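PDB 6IA8: tRNA uridine(34) acetyltransferase from Methanocaldococcus infernus, which catalyses formation of 5-carboxymethyluridine at the wobble position 34 of tRNA, using acetyl-CoA and radical S-adenosyl-L-methionine chemistry. Local coordinates for residues L446-W451 with S463-G468. Sequence-based numbering, arbitrary orientation.
Sequences LHVFGW and SWQHMG. With SO4 (sulfate ion), chain D; SO4 (sulfate ion), chain E.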
loop_
_atom_site.group_PDB
_atom_site.type_symbol
_atom_site.label_atom_id
_atom_site.label_comp_id
_atom_site.label_asym_id
_atom_site.label_seq_id
_atom_site.Cartn_x
_atom_site.Cartn_y
_atom_site.Cartn_z
ATOM N N LEU A 446 -0.570 -9.430 -6.876
ATOM C CA LEU A 446 0.470 -9.929 -7.774
ATOM C C LEU A 446 1.188 -8.698 -8.289
ATOM O O LEU A 446 0.552 -7.805 -8.858
ATOM C CB LEU A 446 -0.097 -10.712 -8.954
ATOM C CG LEU A 446 0.897 -11.020 -10.071
ATOM C CD1 LEU A 446 2.040 -11.916 -9.594
ATOM C CD2 LEU A 446 0.161 -11.663 -11.252
ATOM N N HIS A 447 2.500 -8.635 -8.102
ATOM C CA HIS A 447 3.256 -7.483 -8.574
ATOM C C HIS A 447 4.535 -7.950 -9.248
ATOM O O HIS A 447 5.341 -8.647 -8.634
ATOM C CB HIS A 447 3.593 -6.557 -7.418
ATOM C CG HIS A 447 4.083 -5.207 -7.855
ATOM N ND1 HIS A 447 3.228 -4.156 -8.096
ATOM C CD2 HIS A 447 5.327 -4.753 -8.150
ATOM C CE1 HIS A 447 3.922 -3.102 -8.490
ATOM N NE2 HIS A 447 5.198 -3.434 -8.525
ATOM N N VAL A 448 4.692 -7.625 -10.521
ATOM C CA VAL A 448 5.924 -7.859 -11.272
ATOM C C VAL A 448 6.552 -6.495 -11.521
ATOM O O VAL A 448 5.929 -5.632 -12.148
ATOM C CB VAL A 448 5.647 -8.584 -12.600
ATOM C CG1 VAL A 448 6.967 -8.748 -13.414
ATOM C CG2 VAL A 448 4.950 -9.881 -12.370
ATOM N N PHE A 449 7.762 -6.273 -11.005
ATOM C CA PHE A 449 8.401 -4.960 -11.110
ATOM C C PHE A 449 8.791 -4.692 -12.558
ATOM O O PHE A 449 9.497 -5.495 -13.175
ATOM C CB PHE A 449 9.617 -4.871 -10.180
ATOM C CG PHE A 449 9.239 -4.743 -8.723
ATOM C CD1 PHE A 449 8.803 -3.524 -8.216
ATOM C CD2 PHE A 449 9.293 -5.830 -7.871
ATOM C CE1 PHE A 449 8.431 -3.390 -6.900
ATOM C CE2 PHE A 449 8.916 -5.709 -6.536
ATOM C CZ PHE A 449 8.475 -4.494 -6.045
ATOM N N GLY A 450 8.291 -3.591 -13.119
ATOM C CA GLY A 450 8.348 -3.417 -14.557
ATOM C C GLY A 450 9.223 -2.288 -15.051
ATOM O O GLY A 450 10.279 -2.022 -14.471
ATOM N N TRP A 451 8.787 -1.635 -16.130
ATOM C CA TRP A 451 9.517 -0.534 -16.744
ATOM C C TRP A 451 9.901 0.518 -15.713
ATOM O O TRP A 451 9.183 0.750 -14.736
ATOM C CB TRP A 451 8.622 0.046 -17.839
ATOM C CG TRP A 451 9.149 1.245 -18.559
ATOM C CD1 TRP A 451 9.690 1.280 -19.812
ATOM C CD2 TRP A 451 9.170 2.589 -18.075
ATOM N NE1 TRP A 451 10.053 2.565 -20.134
ATOM C CE2 TRP A 451 9.746 3.388 -19.084
ATOM C CE3 TRP A 451 8.762 3.196 -16.885
ATOM C CZ2 TRP A 451 9.928 4.763 -18.936
ATOM C CZ3 TRP A 451 8.944 4.557 -16.739
ATOM C CH2 TRP A 451 9.521 5.329 -17.760
ATOM N N SER A 463 13.036 -3.635 -17.518
ATOM C CA SER A 463 11.712 -4.291 -17.180
ATOM C C SER A 463 11.730 -5.814 -17.042
ATOM O O SER A 463 12.449 -6.487 -17.751
ATOM C CB SER A 463 10.621 -3.970 -18.215
ATOM O OG SER A 463 9.462 -4.775 -18.047
ATOM N N TRP A 464 10.880 -6.328 -16.163
ATOM C CA TRP A 464 10.792 -7.784 -15.854
ATOM C C TRP A 464 9.368 -8.287 -16.133
ATOM O O TRP A 464 9.006 -9.364 -15.750
ATOM C CB TRP A 464 11.279 -8.041 -14.397
ATOM C CG TRP A 464 12.499 -7.233 -14.203
ATOM C CD1 TRP A 464 12.554 -5.920 -13.931
ATOM C CD2 TRP A 464 13.830 -7.651 -14.406
ATOM N NE1 TRP A 464 13.828 -5.489 -13.962
ATOM C CE2 TRP A 464 14.635 -6.547 -14.248
ATOM C CE3 TRP A 464 14.416 -8.860 -14.697
ATOM C CZ2 TRP A 464 15.987 -6.615 -14.361
ATOM C CZ3 TRP A 464 15.740 -8.929 -14.799
ATOM C CH2 TRP A 464 16.519 -7.821 -14.640
ATOM N N GLN A 465 8.566 -7.490 -16.837
ATOM C CA GLN A 465 7.173 -7.917 -17.207
ATOM C C GLN A 465 7.247 -8.479 -18.614
ATOM O O GLN A 465 8.071 -8.101 -19.417
ATOM C CB GLN A 465 6.078 -6.799 -17.091
ATOM C CG GLN A 465 5.714 -6.396 -15.665
ATOM C CD GLN A 465 4.858 -5.140 -15.602
ATOM O OE1 GLN A 465 4.529 -4.590 -16.635
ATOM N NE2 GLN A 465 4.514 -4.678 -14.407
ATOM N N HIS A 466 6.322 -9.350 -18.876
ATOM C CA HIS A 466 6.281 -10.063 -20.148
ATOM C C HIS A 466 7.403 -11.087 -20.271
ATOM O O HIS A 466 7.693 -11.572 -21.377
ATOM C CB HIS A 466 6.326 -9.084 -21.329
ATOM C CG HIS A 466 5.447 -7.886 -21.147
ATOM N ND1 HIS A 466 4.277 -7.922 -20.418
ATOM C CD2 HIS A 466 5.580 -6.609 -21.579
ATOM C CE1 HIS A 466 3.723 -6.723 -20.416
ATOM N NE2 HIS A 466 4.493 -5.908 -21.115
ATOM N N MET A 467 8.050 -11.413 -19.154
ATOM C CA MET A 467 9.059 -12.458 -19.109
ATOM C C MET A 467 8.548 -13.751 -18.486
ATOM O O MET A 467 9.318 -14.712 -18.379
ATOM C CB MET A 467 10.280 -11.967 -18.327
ATOM C CG MET A 467 11.009 -10.806 -18.979
ATOM S SD MET A 467 12.405 -10.253 -17.985
ATOM C CE MET A 467 13.484 -11.682 -18.095
ATOM N N GLY A 468 7.290 -13.787 -18.033
ATOM C CA GLY A 468 6.704 -14.995 -17.496
ATOM C C GLY A 468 6.642 -15.065 -15.986
ATOM O O GLY A 468 6.085 -16.033 -15.444
HETATM S S SO4 D . 4.207 -12.092 -17.094
HETATM O O1 SO4 D . 4.062 -13.532 -16.801
HETATM O O2 SO4 D . 5.111 -12.007 -18.277
HETATM O O3 SO4 D . 2.895 -11.524 -17.371
HETATM O O4 SO4 D . 4.858 -11.422 -15.956
HETATM S S SO4 E . 6.640 -0.628 -10.417
HETATM O O1 SO4 E . 6.340 -2.028 -10.180
HETATM O O2 SO4 E . 7.664 -0.526 -11.447
HETATM O O3 SO4 E . 5.434 0.055 -10.862
HETATM O O4 SO4 E . 7.106 -0.021 -9.179
#
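Q465 reaches across to V448 and ties the end of strand 440-448 to the loop that leads into helix 469-484, an example of a side-chain amide satisfying a backbone carbonyl at a strand end. Its NE2 donates to O of V448 over 2.8 Å; the acceptor lies close to the plane of the amide, and the N-H...O angle is 157°. Beyond CG the glutamine chain is extended (chi2 169°), which carries the amide out to this carbonyl. A second, weak bond runs from N of W464 to O of F449. The same oxygen lies at the edge of the W464 indole, 3.2 Å from CD1. Within the loop, N of Q465 donates almost straight to OG of S463, an ST turn that ties the serine hydroxyl to the backbone two residues on.

Around these bonds the packing is modest. CG1 of V448, anti to its own nitrogen (chi1 177°), rests 3.5 Å from CG of Q465 and also meets the carbonyl oxygen of W464. With an alanine at Q465, the V448 carbonyl is likely to lose this donor, and a gap would probably open beside CG1. G450 passes close to the amide, its CA 4.0 Å from CD of Q465.

The loop then turns into helix 469-484, with G468 at the N-cap. N of G468 donates to O2 of the chain D sulfate, probably from the crystallisation liquor, at 2.8 Å, and N of G470 and R471 also bind sulfate, consistent with the pyrophosphate-binding loop of GNAT enzymes; L446, H447 and V448 probably contribute to the acetyl-CoA site, as in related enzymes. On the neighbouring strand 418-427, V448 packs against A421 and W464 against I420, while F449 and W464 both touch V376 of helix 376-383.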